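Local coordinates for protein Cfl (Pectobacterium brasiliense, PDB 7A9J) that is a coronafacic acid ligase of the ATP-dependent AMP-binding family that probably activates carboxylic acids for amide formation, at residues L244-F247 / A248-K252; N211-K214 / V215-P219; F28-H31 / A32-S36. The protein carries 1 engineered substitution. All coordinates share one frame; numbering follows the deposited sequence.

How the contacts relate
All three contacts are local, each toward the C-terminal end of a helix. Contact 1, on helix 240-251, is the buried one and mostly apolar, its polar demand met largely by backbone bonds. Contact 2, where helix 203-214 gives way to a turn, is partly buried and relies on threonine, asparagine and turn hydrogen bonds. The two touch: L244 packs on T213 and A248 on K214, and K252 NZ probably hydrogen-bonds to the carbonyls of K214 and I217; L244 lies nearest the bound ligand. Contact 3, on helix 24-34, has its centre about 28 Å from the chain centre and carries charged and histidine side chains; it meets contact 1 through F28 and H31 against L250, but not contact 2.

Contact 1. Residues L244-F247 / A248-K252; sequences LITF and AALQK
T246 and L250, one turn apart on helix 240-251, lie alongside each other in the helix that runs between the parallel strands 230-233 and 255-257 of the AMP-binding fold. Backbone bonds give the stretch its frame. The amides of A248 to Q251 each donate to the carbonyl four residues back, making four successive alpha-helical bonds. That from L250 N to T246 O, at 3.1 Å, is nearly straight, with an N-H...O angle of 171°.

Among apolar groups, the T246 methyl and the leucine run the same way, with T246 CG2 4.0 Å from L250 CD1. The threonine torsion (chi1 -60°) divides its two branches: CG2 stands opposite the backbone N and faces the leucine, while OG1 folds back beside that nitrogen and is hydrogen-bonded to S242 O in the preceding turn. Helix 83-95 covers this side, and the F247 ring meets that of Y90 with their planes at about 55°. I245 and A249 pack on I231 of strand 230-233, whereas L244 faces helix 203-214 and lines the pocket of the bound indene carboxylate.

Near the helix end the chain of Q251 passes close to the carbonyl that its own backbone nitrogen uses, bringing Q251 CG to 3.3 Å from F247 O.

Contact 2. Residues N211-K214 / V215-P219; sequences NLTK and VTINP
The flat peptide carbonyl of T213 is approached twice by T216, once within its plane and once from above. T216 OG1 donates in the carbonyl plane, onto a lone pair, at 2.8 Å; T216 N donates at 2.9 Å from 57° out of that plane. Here, after helix 203-214, the chain forms a type I beta turn from K214 to I217. The turn is closed by I217 N donating to K214 O at 3.1 Å, again from above the carbonyl plane. Just past it, the N218 amide folds back on the turn, ND2 donating to V215 O at 2.8 Å from above its carbonyl plane, with that oxygen close to the amide plane. ND2 also bonds to Y345 OH of strand 342-346.

With chi1 at 78°, the T216 hydroxyl sits between backbone N and carbonyl carbon, where it can grip T213 O together with its own N-H. The T213 hydroxyl is used differently, bonding to A209 O one turn earlier. K214 O, which also accepts I217 N, and I217 O in the loop both take a hydrogen bond from the ammonium of K252 on helix 240-251.

Aliphatic carbons also lie against two of the helix carbonyls. V215 CG2 lies 3.5 Å from N211 O, and I217 CG1 comes equally near T213 O, also at 3.5 Å.

Contact 3. Residues F28-H31 / A32-S36; sequences FRKH and ALLHS
H31 and H35 lay their imidazoles in an offset stack, centroids 4.1 Å apart and planes only 3° from parallel. Each ring presents an off-centre atom to the other's face, H35 ND1 standing 3.3 Å from H31 CE1. H31 O lies at the edge of the H35 ring, in its plane, and H35 ND1 donates a weak bond to it at 3.5 Å. That oxygen is also taken by L34 N at 3.2 Å, from well above the carbonyl plane. H31 CG points opposite the backbone N (chi1 -171°), carrying its ring toward the end of the helix to meet H35; the ring also meets that of F50.

This is the C-terminal end of helix 24-34, and H35 is the first residue to leave helical backbone angles. Upstream the acceptors are served regularly: F28 O by A32 N and R29 O by L33 N, each at 2.8 Å. K30 O receives weak bonds from both L33 N and L34 N. L33 CD1 rests over the centre of one face of the exposed R29 guanidinium, 3.3 Å from R29 CZ. A32 O is met in its carbonyl plane by S36 OG at 3.0 Å.

Contact 1. Residues L244-F247 / A248-K252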
loop_
_atom_site.group_PDB
_atom_site.type_symbol
_atom_site.label_atom_id
_atom_site.label_comp_id
_atom_site.label_asym_id
_atom_site.label_seq_id
_atom_site.Cartn_x
_atom_site.Cartn_y
_atom_site.Cartn_z
ATOM N N LEU A 244 1.546 -2.843 -9.198
ATOM C CA LEU A 244 0.697 -3.984 -9.426
ATOM C C LEU A 244 -0.713 -3.551 -9.763
ATOM O O LEU A 244 -1.353 -4.187 -10.612
ATOM C CB LEU A 244 0.692 -4.873 -8.185
ATOM C CG LEU A 244 2.037 -5.527 -7.843
ATOM C CD1 LEU A 244 1.825 -6.415 -6.542
ATOM C CD2 LEU A 244 2.545 -6.429 -8.937
ATOM N N ILE A 245 -1.233 -2.550 -9.057
ATOM C CA ILE A 245 -2.580 -2.053 -9.355
ATOM C C ILE A 245 -2.640 -1.563 -10.787
ATOM O O ILE A 245 -3.598 -1.847 -11.497
ATOM C CB ILE A 245 -2.968 -0.896 -8.427
ATOM C CG1 ILE A 245 -3.275 -1.465 -7.028
ATOM C CG2 ILE A 245 -4.197 -0.164 -8.948
ATOM C CD1 ILE A 245 -3.312 -0.334 -5.958
ATOM N N THR A 246 -1.611 -0.847 -11.201
ATOM C CA THR A 246 -1.612 -0.272 -12.553
ATOM C C THR A 246 -1.569 -1.377 -13.624
ATOM O O THR A 246 -2.336 -1.349 -14.594
ATOM C CB THR A 246 -0.433 0.701 -12.654
ATOM O OG1 THR A 246 -0.589 1.731 -11.679
ATOM C CG2 THR A 246 -0.365 1.350 -14.143
ATOM N N PHE A 247 -0.672 -2.360 -13.487
ATOM C CA PHE A 247 -0.640 -3.457 -14.425
ATOM C C PHE A 247 -1.977 -4.191 -14.437
ATOM O O PHE A 247 -2.499 -4.544 -15.501
ATOM C CB PHE A 247 0.448 -4.497 -14.101
ATOM C CG PHE A 247 1.861 -3.987 -14.217
ATOM C CD1 PHE A 247 2.244 -3.056 -15.226
ATOM C CD2 PHE A 247 2.841 -4.543 -13.442
ATOM C CE1 PHE A 247 3.574 -2.652 -15.305
ATOM C CE2 PHE A 247 4.164 -4.122 -13.520
ATOM C CZ PHE A 247 4.552 -3.217 -14.486
ATOM N N ALA A 248 -2.534 -4.435 -13.247
ATOM C CA ALA A 248 -3.756 -5.227 -13.181
ATOM C C ALA A 248 -4.924 -4.483 -13.794
ATOM O O ALA A 248 -5.716 -5.098 -14.516
ATOM C CB ALA A 248 -4.079 -5.581 -11.693
ATOM N N ALA A 249 -5.033 -3.168 -13.537
ATOM C CA ALA A 249 -6.129 -2.391 -14.101
ATOM C C ALA A 249 -6.052 -2.371 -15.630
ATOM O O ALA A 249 -7.037 -2.604 -16.309
ATOM C CB ALA A 249 -6.098 -0.926 -13.632
ATOM N N LEU A 250 -4.864 -2.091 -16.167
ATOM C CA LEU A 250 -4.694 -2.060 -17.622
ATOM C C LEU A 250 -4.992 -3.414 -18.234
ATOM O O LEU A 250 -5.687 -3.482 -19.246
ATOM C CB LEU A 250 -3.280 -1.585 -17.976
ATOM C CG LEU A 250 -2.992 -0.142 -17.549
ATOM C CD1 LEU A 250 -1.480 0.186 -17.761
ATOM C CD2 LEU A 250 -3.848 0.825 -18.379
ATOM N N GLN A 251 -4.552 -4.504 -17.600
ATOM C CA GLN A 251 -4.871 -5.847 -18.094
ATOM C C GLN A 251 -6.355 -6.183 -18.028
ATOM O O GLN A 251 -6.855 -6.914 -18.884
ATOM C CB GLN A 251 -4.124 -6.912 -17.323
ATOM C CG GLN A 251 -2.716 -6.933 -17.713
ATOM C CD GLN A 251 -1.966 -8.044 -16.909
ATOM O OE1 GLN A 251 -2.516 -9.137 -16.610
ATOM N NE2 GLN A 251 -0.770 -7.742 -16.556
ATOM N N LYS A 252 -7.089 -5.576 -17.121
ATOM C CA LYS A 252 -8.552 -5.716 -17.147
ATOM C C LYS A 252 -9.224 -4.733 -18.107
ATOM O O LYS A 252 -10.462 -4.748 -18.232
ATOM C CB LYS A 252 -9.066 -5.513 -15.707
ATOM C CG LYS A 252 -8.617 -6.653 -14.785
ATOM C CD LYS A 252 -9.191 -6.590 -13.299
ATOM C CE LYS A 252 -10.614 -7.023 -13.320
ATOM N NZ LYS A 252 -11.033 -7.134 -11.975
#

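Contact 2. Residues N211-K214 / V215-P219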
loop_
_atom_site.group_PDB
_atom_site.type_symbol
_atom_site.label_atom_id
_atom_site.label_comp_id
_atom_site.label_asym_id
_atom_site.label_seq_id
_atom_site.Cartn_x
_atom_site.Cartn_y
_atom_site.Cartn_z
ATOM N N ASN A 211 -2.008 -11.146 -10.917
ATOM C CA ASN A 211 -3.204 -11.993 -10.838
ATOM C C ASN A 211 -3.865 -11.908 -9.446
ATOM O O ASN A 211 -5.108 -11.846 -9.364
ATOM C CB ASN A 211 -2.868 -13.450 -11.147
ATOM C CG ASN A 211 -2.643 -13.701 -12.647
ATOM O OD1 ASN A 211 -2.975 -12.872 -13.481
ATOM N ND2 ASN A 211 -2.071 -14.854 -12.971
ATOM N N LEU A 212 -3.066 -11.832 -8.380
ATOM C CA LEU A 212 -3.638 -11.565 -7.051
ATOM C C LEU A 212 -4.305 -10.195 -7.047
ATOM O O LEU A 212 -5.433 -10.031 -6.559
ATOM C CB LEU A 212 -2.569 -11.588 -5.958
ATOM C CG LEU A 212 -2.030 -12.996 -5.666
ATOM C CD1 LEU A 212 -0.703 -12.897 -4.923
ATOM C CD2 LEU A 212 -3.095 -13.791 -4.799
ATOM N N THR A 213 -3.613 -9.192 -7.586
ATOM C CA THR A 213 -4.136 -7.833 -7.502
ATOM C C THR A 213 -5.426 -7.677 -8.309
ATOM O O THR A 213 -6.321 -6.930 -7.902
ATOM C CB THR A 213 -3.051 -6.844 -8.011
ATOM O OG1 THR A 213 -1.847 -7.120 -7.238
ATOM C CG2 THR A 213 -3.510 -5.415 -7.757
ATOM N N LYS A 214 -5.495 -8.316 -9.481
ATOM C CA LYS A 214 -6.701 -8.232 -10.318
ATOM C C LYS A 214 -7.962 -8.563 -9.541
ATOM O O LYS A 214 -8.974 -7.874 -9.719
ATOM C CB LYS A 214 -6.624 -9.187 -11.518
ATOM C CG LYS A 214 -5.765 -8.599 -12.633
ATOM C CD LYS A 214 -5.497 -9.695 -13.729
ATOM C CE LYS A 214 -6.704 -10.317 -14.343
ATOM N NZ LYS A 214 -6.231 -11.158 -15.539
ATOM N N VAL A 215 -7.899 -9.577 -8.643
ATOM C CA VAL A 215 -9.060 -10.012 -7.820
ATOM C C VAL A 215 -9.526 -8.908 -6.873
ATOM O O VAL A 215 -10.664 -8.943 -6.398
ATOM C CB VAL A 215 -8.693 -11.329 -7.000
ATOM C CG1 VAL A 215 -9.887 -11.836 -6.141
ATOM C CG2 VAL A 215 -8.277 -12.388 -7.989
ATOM N N THR A 216 -8.658 -7.950 -6.548
ATOM C CA THR A 216 -8.992 -6.884 -5.620
ATOM C C THR A 216 -9.467 -5.610 -6.298
ATOM O O THR A 216 -9.861 -4.665 -5.584
ATOM C CB THR A 216 -7.800 -6.515 -4.709
ATOM O OG1 THR A 216 -6.864 -5.715 -5.417
ATOM C CG2 THR A 216 -7.101 -7.795 -4.134
ATOM N N ILE A 217 -9.553 -5.592 -7.632
ATOM C CA ILE A 217 -9.978 -4.358 -8.293
ATOM C C ILE A 217 -11.348 -4.615 -8.900
ATOM O O ILE A 217 -11.445 -5.194 -10.003
ATOM C CB ILE A 217 -9.006 -3.920 -9.391
ATOM C CG1 ILE A 217 -7.583 -3.804 -8.847
ATOM C CG2 ILE A 217 -9.540 -2.549 -10.026
ATOM C CD1 ILE A 217 -6.578 -3.374 -9.907
ATOM N N ASN A 218 -12.387 -4.125 -8.236
ATOM C CA ASN A 218 -13.767 -4.506 -8.553
ATOM C C ASN A 218 -14.628 -3.251 -8.544
ATOM O O ASN A 218 -15.494 -3.065 -7.683
ATOM C CB ASN A 218 -14.279 -5.576 -7.564
ATOM C CG ASN A 218 -13.436 -6.786 -7.563
ATOM O OD1 ASN A 218 -13.387 -7.507 -8.558
ATOM N ND2 ASN A 218 -12.776 -7.079 -6.412
ATOM N N PRO A 219 -14.471 -2.390 -9.564
ATOM C CA PRO A 219 -15.373 -1.239 -9.686
ATOM C C PRO A 219 -16.797 -1.719 -9.901
ATOM O O PRO A 219 -17.039 -2.788 -10.464
ATOM C CB PRO A 219 -14.859 -0.492 -10.948
ATOM C CG PRO A 219 -13.956 -1.478 -11.672
ATOM C CD PRO A 219 -13.555 -2.563 -10.712
HETATM O O HOH W 1 -11.900 -8.918 -9.856
#

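Contact 3. Residues F28-H31 / A32-S36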
loop_
_atom_site.group_PDB
_atom_site.type_symbol
_atom_site.label_atom_id
_atom_site.label_comp_id
_atom_site.label_asym_id
_atom_site.label_seq_id
_atom_site.Cartn_x
_atom_site.Cartn_y
_atom_site.Cartn_z
ATOM N N PHE A 28 -0.319 -6.911 -21.608
ATOM C CA PHE A 28 -0.671 -5.549 -21.928
ATOM C C PHE A 28 -0.821 -5.381 -23.449
ATOM O O PHE A 28 -1.776 -4.762 -23.938
ATOM C CB PHE A 28 0.411 -4.571 -21.410
ATOM C CG PHE A 28 0.180 -3.207 -21.920
ATOM C CD1 PHE A 28 -0.786 -2.449 -21.337
ATOM C CD2 PHE A 28 0.843 -2.730 -23.101
ATOM C CE1 PHE A 28 -1.089 -1.180 -21.804
ATOM C CE2 PHE A 28 0.538 -1.492 -23.604
ATOM C CZ PHE A 28 -0.431 -0.692 -22.970
ATOM N N ARG A 29 0.174 -5.871 -24.195
ATOM C CA ARG A 29 0.224 -5.686 -25.653
ATOM C C ARG A 29 -1.024 -6.251 -26.296
ATOM O O ARG A 29 -1.664 -5.599 -27.150
ATOM C CB ARG A 29 1.447 -6.409 -26.206
ATOM C CG ARG A 29 1.542 -6.209 -27.808
ATOM C CD ARG A 29 2.786 -6.967 -28.315
ATOM N NE ARG A 29 2.663 -7.068 -29.791
ATOM C CZ ARG A 29 1.837 -7.910 -30.404
ATOM N NH1 ARG A 29 1.069 -8.738 -29.697
ATOM N NH2 ARG A 29 1.796 -7.946 -31.736
ATOM N N LYS A 30 -1.351 -7.483 -25.926
ATOM C CA LYS A 30 -2.506 -8.161 -26.488
ATOM C C LYS A 30 -3.743 -7.306 -26.279
ATOM O O LYS A 30 -4.460 -6.988 -27.234
ATOM C CB LYS A 30 -2.667 -9.538 -25.864
ATOM C CG LYS A 30 -3.805 -10.357 -26.473
ATOM C CD LYS A 30 -4.113 -11.570 -25.608
ATOM C CE LYS A 30 -5.336 -12.313 -26.151
ATOM N NZ LYS A 30 -5.449 -13.644 -25.510
ATOM N N HIS A 31 -3.934 -6.817 -25.051
ATOM C CA HIS A 31 -5.085 -5.961 -24.819
ATOM C C HIS A 31 -5.009 -4.643 -25.584
ATOM O O HIS A 31 -6.010 -4.190 -26.161
ATOM C CB HIS A 31 -5.261 -5.688 -23.344
ATOM C CG HIS A 31 -6.549 -4.992 -23.068
ATOM N ND1 HIS A 31 -7.718 -5.680 -22.832
ATOM C CD2 HIS A 31 -6.889 -3.681 -23.125
ATOM C CE1 HIS A 31 -8.717 -4.822 -22.716
ATOM N NE2 HIS A 31 -8.246 -3.604 -22.899
ATOM N N ALA A 32 -3.850 -4.001 -25.613
ATOM C CA ALA A 32 -3.775 -2.763 -26.360
ATOM C C ALA A 32 -4.123 -2.986 -27.833
ATOM O O ALA A 32 -4.740 -2.127 -28.474
ATOM C CB ALA A 32 -2.379 -2.151 -26.219
ATOM N N LEU A 33 -3.725 -4.120 -28.402
ATOM C CA LEU A 33 -3.928 -4.263 -29.843
ATOM C C LEU A 33 -5.371 -4.578 -30.183
ATOM O O LEU A 33 -5.790 -4.400 -31.337
ATOM C CB LEU A 33 -2.989 -5.320 -30.403
ATOM C CG LEU A 33 -1.603 -4.705 -30.487
ATOM C CD1 LEU A 33 -0.675 -5.794 -30.892
ATOM C CD2 LEU A 33 -1.498 -3.494 -31.464
ATOM N N LEU A 34 -6.140 -5.006 -29.206
ATOM C CA LEU A 34 -7.532 -5.360 -29.400
ATOM C C LEU A 34 -8.469 -4.277 -28.897
ATOM O O LEU A 34 -9.669 -4.359 -29.147
ATOM C CB LEU A 34 -7.841 -6.692 -28.683
ATOM C CG LEU A 34 -7.010 -7.902 -29.163
ATOM C CD1 LEU A 34 -7.186 -9.150 -28.273
ATOM C CD2 LEU A 34 -7.283 -8.216 -30.653
ATOM N N HIS A 35 -7.946 -3.267 -28.207
ATOM C CA HIS A 35 -8.750 -2.191 -27.630
ATOM C C HIS A 35 -8.040 -0.866 -27.825
ATOM O O HIS A 35 -8.004 -0.009 -26.935
ATOM C CB HIS A 35 -9.015 -2.470 -26.163
ATOM C CG HIS A 35 -9.878 -3.668 -25.957
ATOM N ND1 HIS A 35 -9.381 -4.957 -25.985
ATOM C CD2 HIS A 35 -11.215 -3.783 -25.771
ATOM C CE1 HIS A 35 -10.372 -5.811 -25.799
ATOM N NE2 HIS A 35 -11.496 -5.125 -25.669
ATOM N N SER A 36 -7.538 -0.693 -29.047
ATOM C CA SER A 36 -6.545 0.323 -29.349
ATOM C C SER A 36 -7.006 1.716 -28.962
ATOM O O SER A 36 -6.195 2.520 -28.489
ATOM C CB SER A 36 -6.212 0.275 -30.844
ATOM O OG SER A 36 -5.547 -0.940 -31.097
#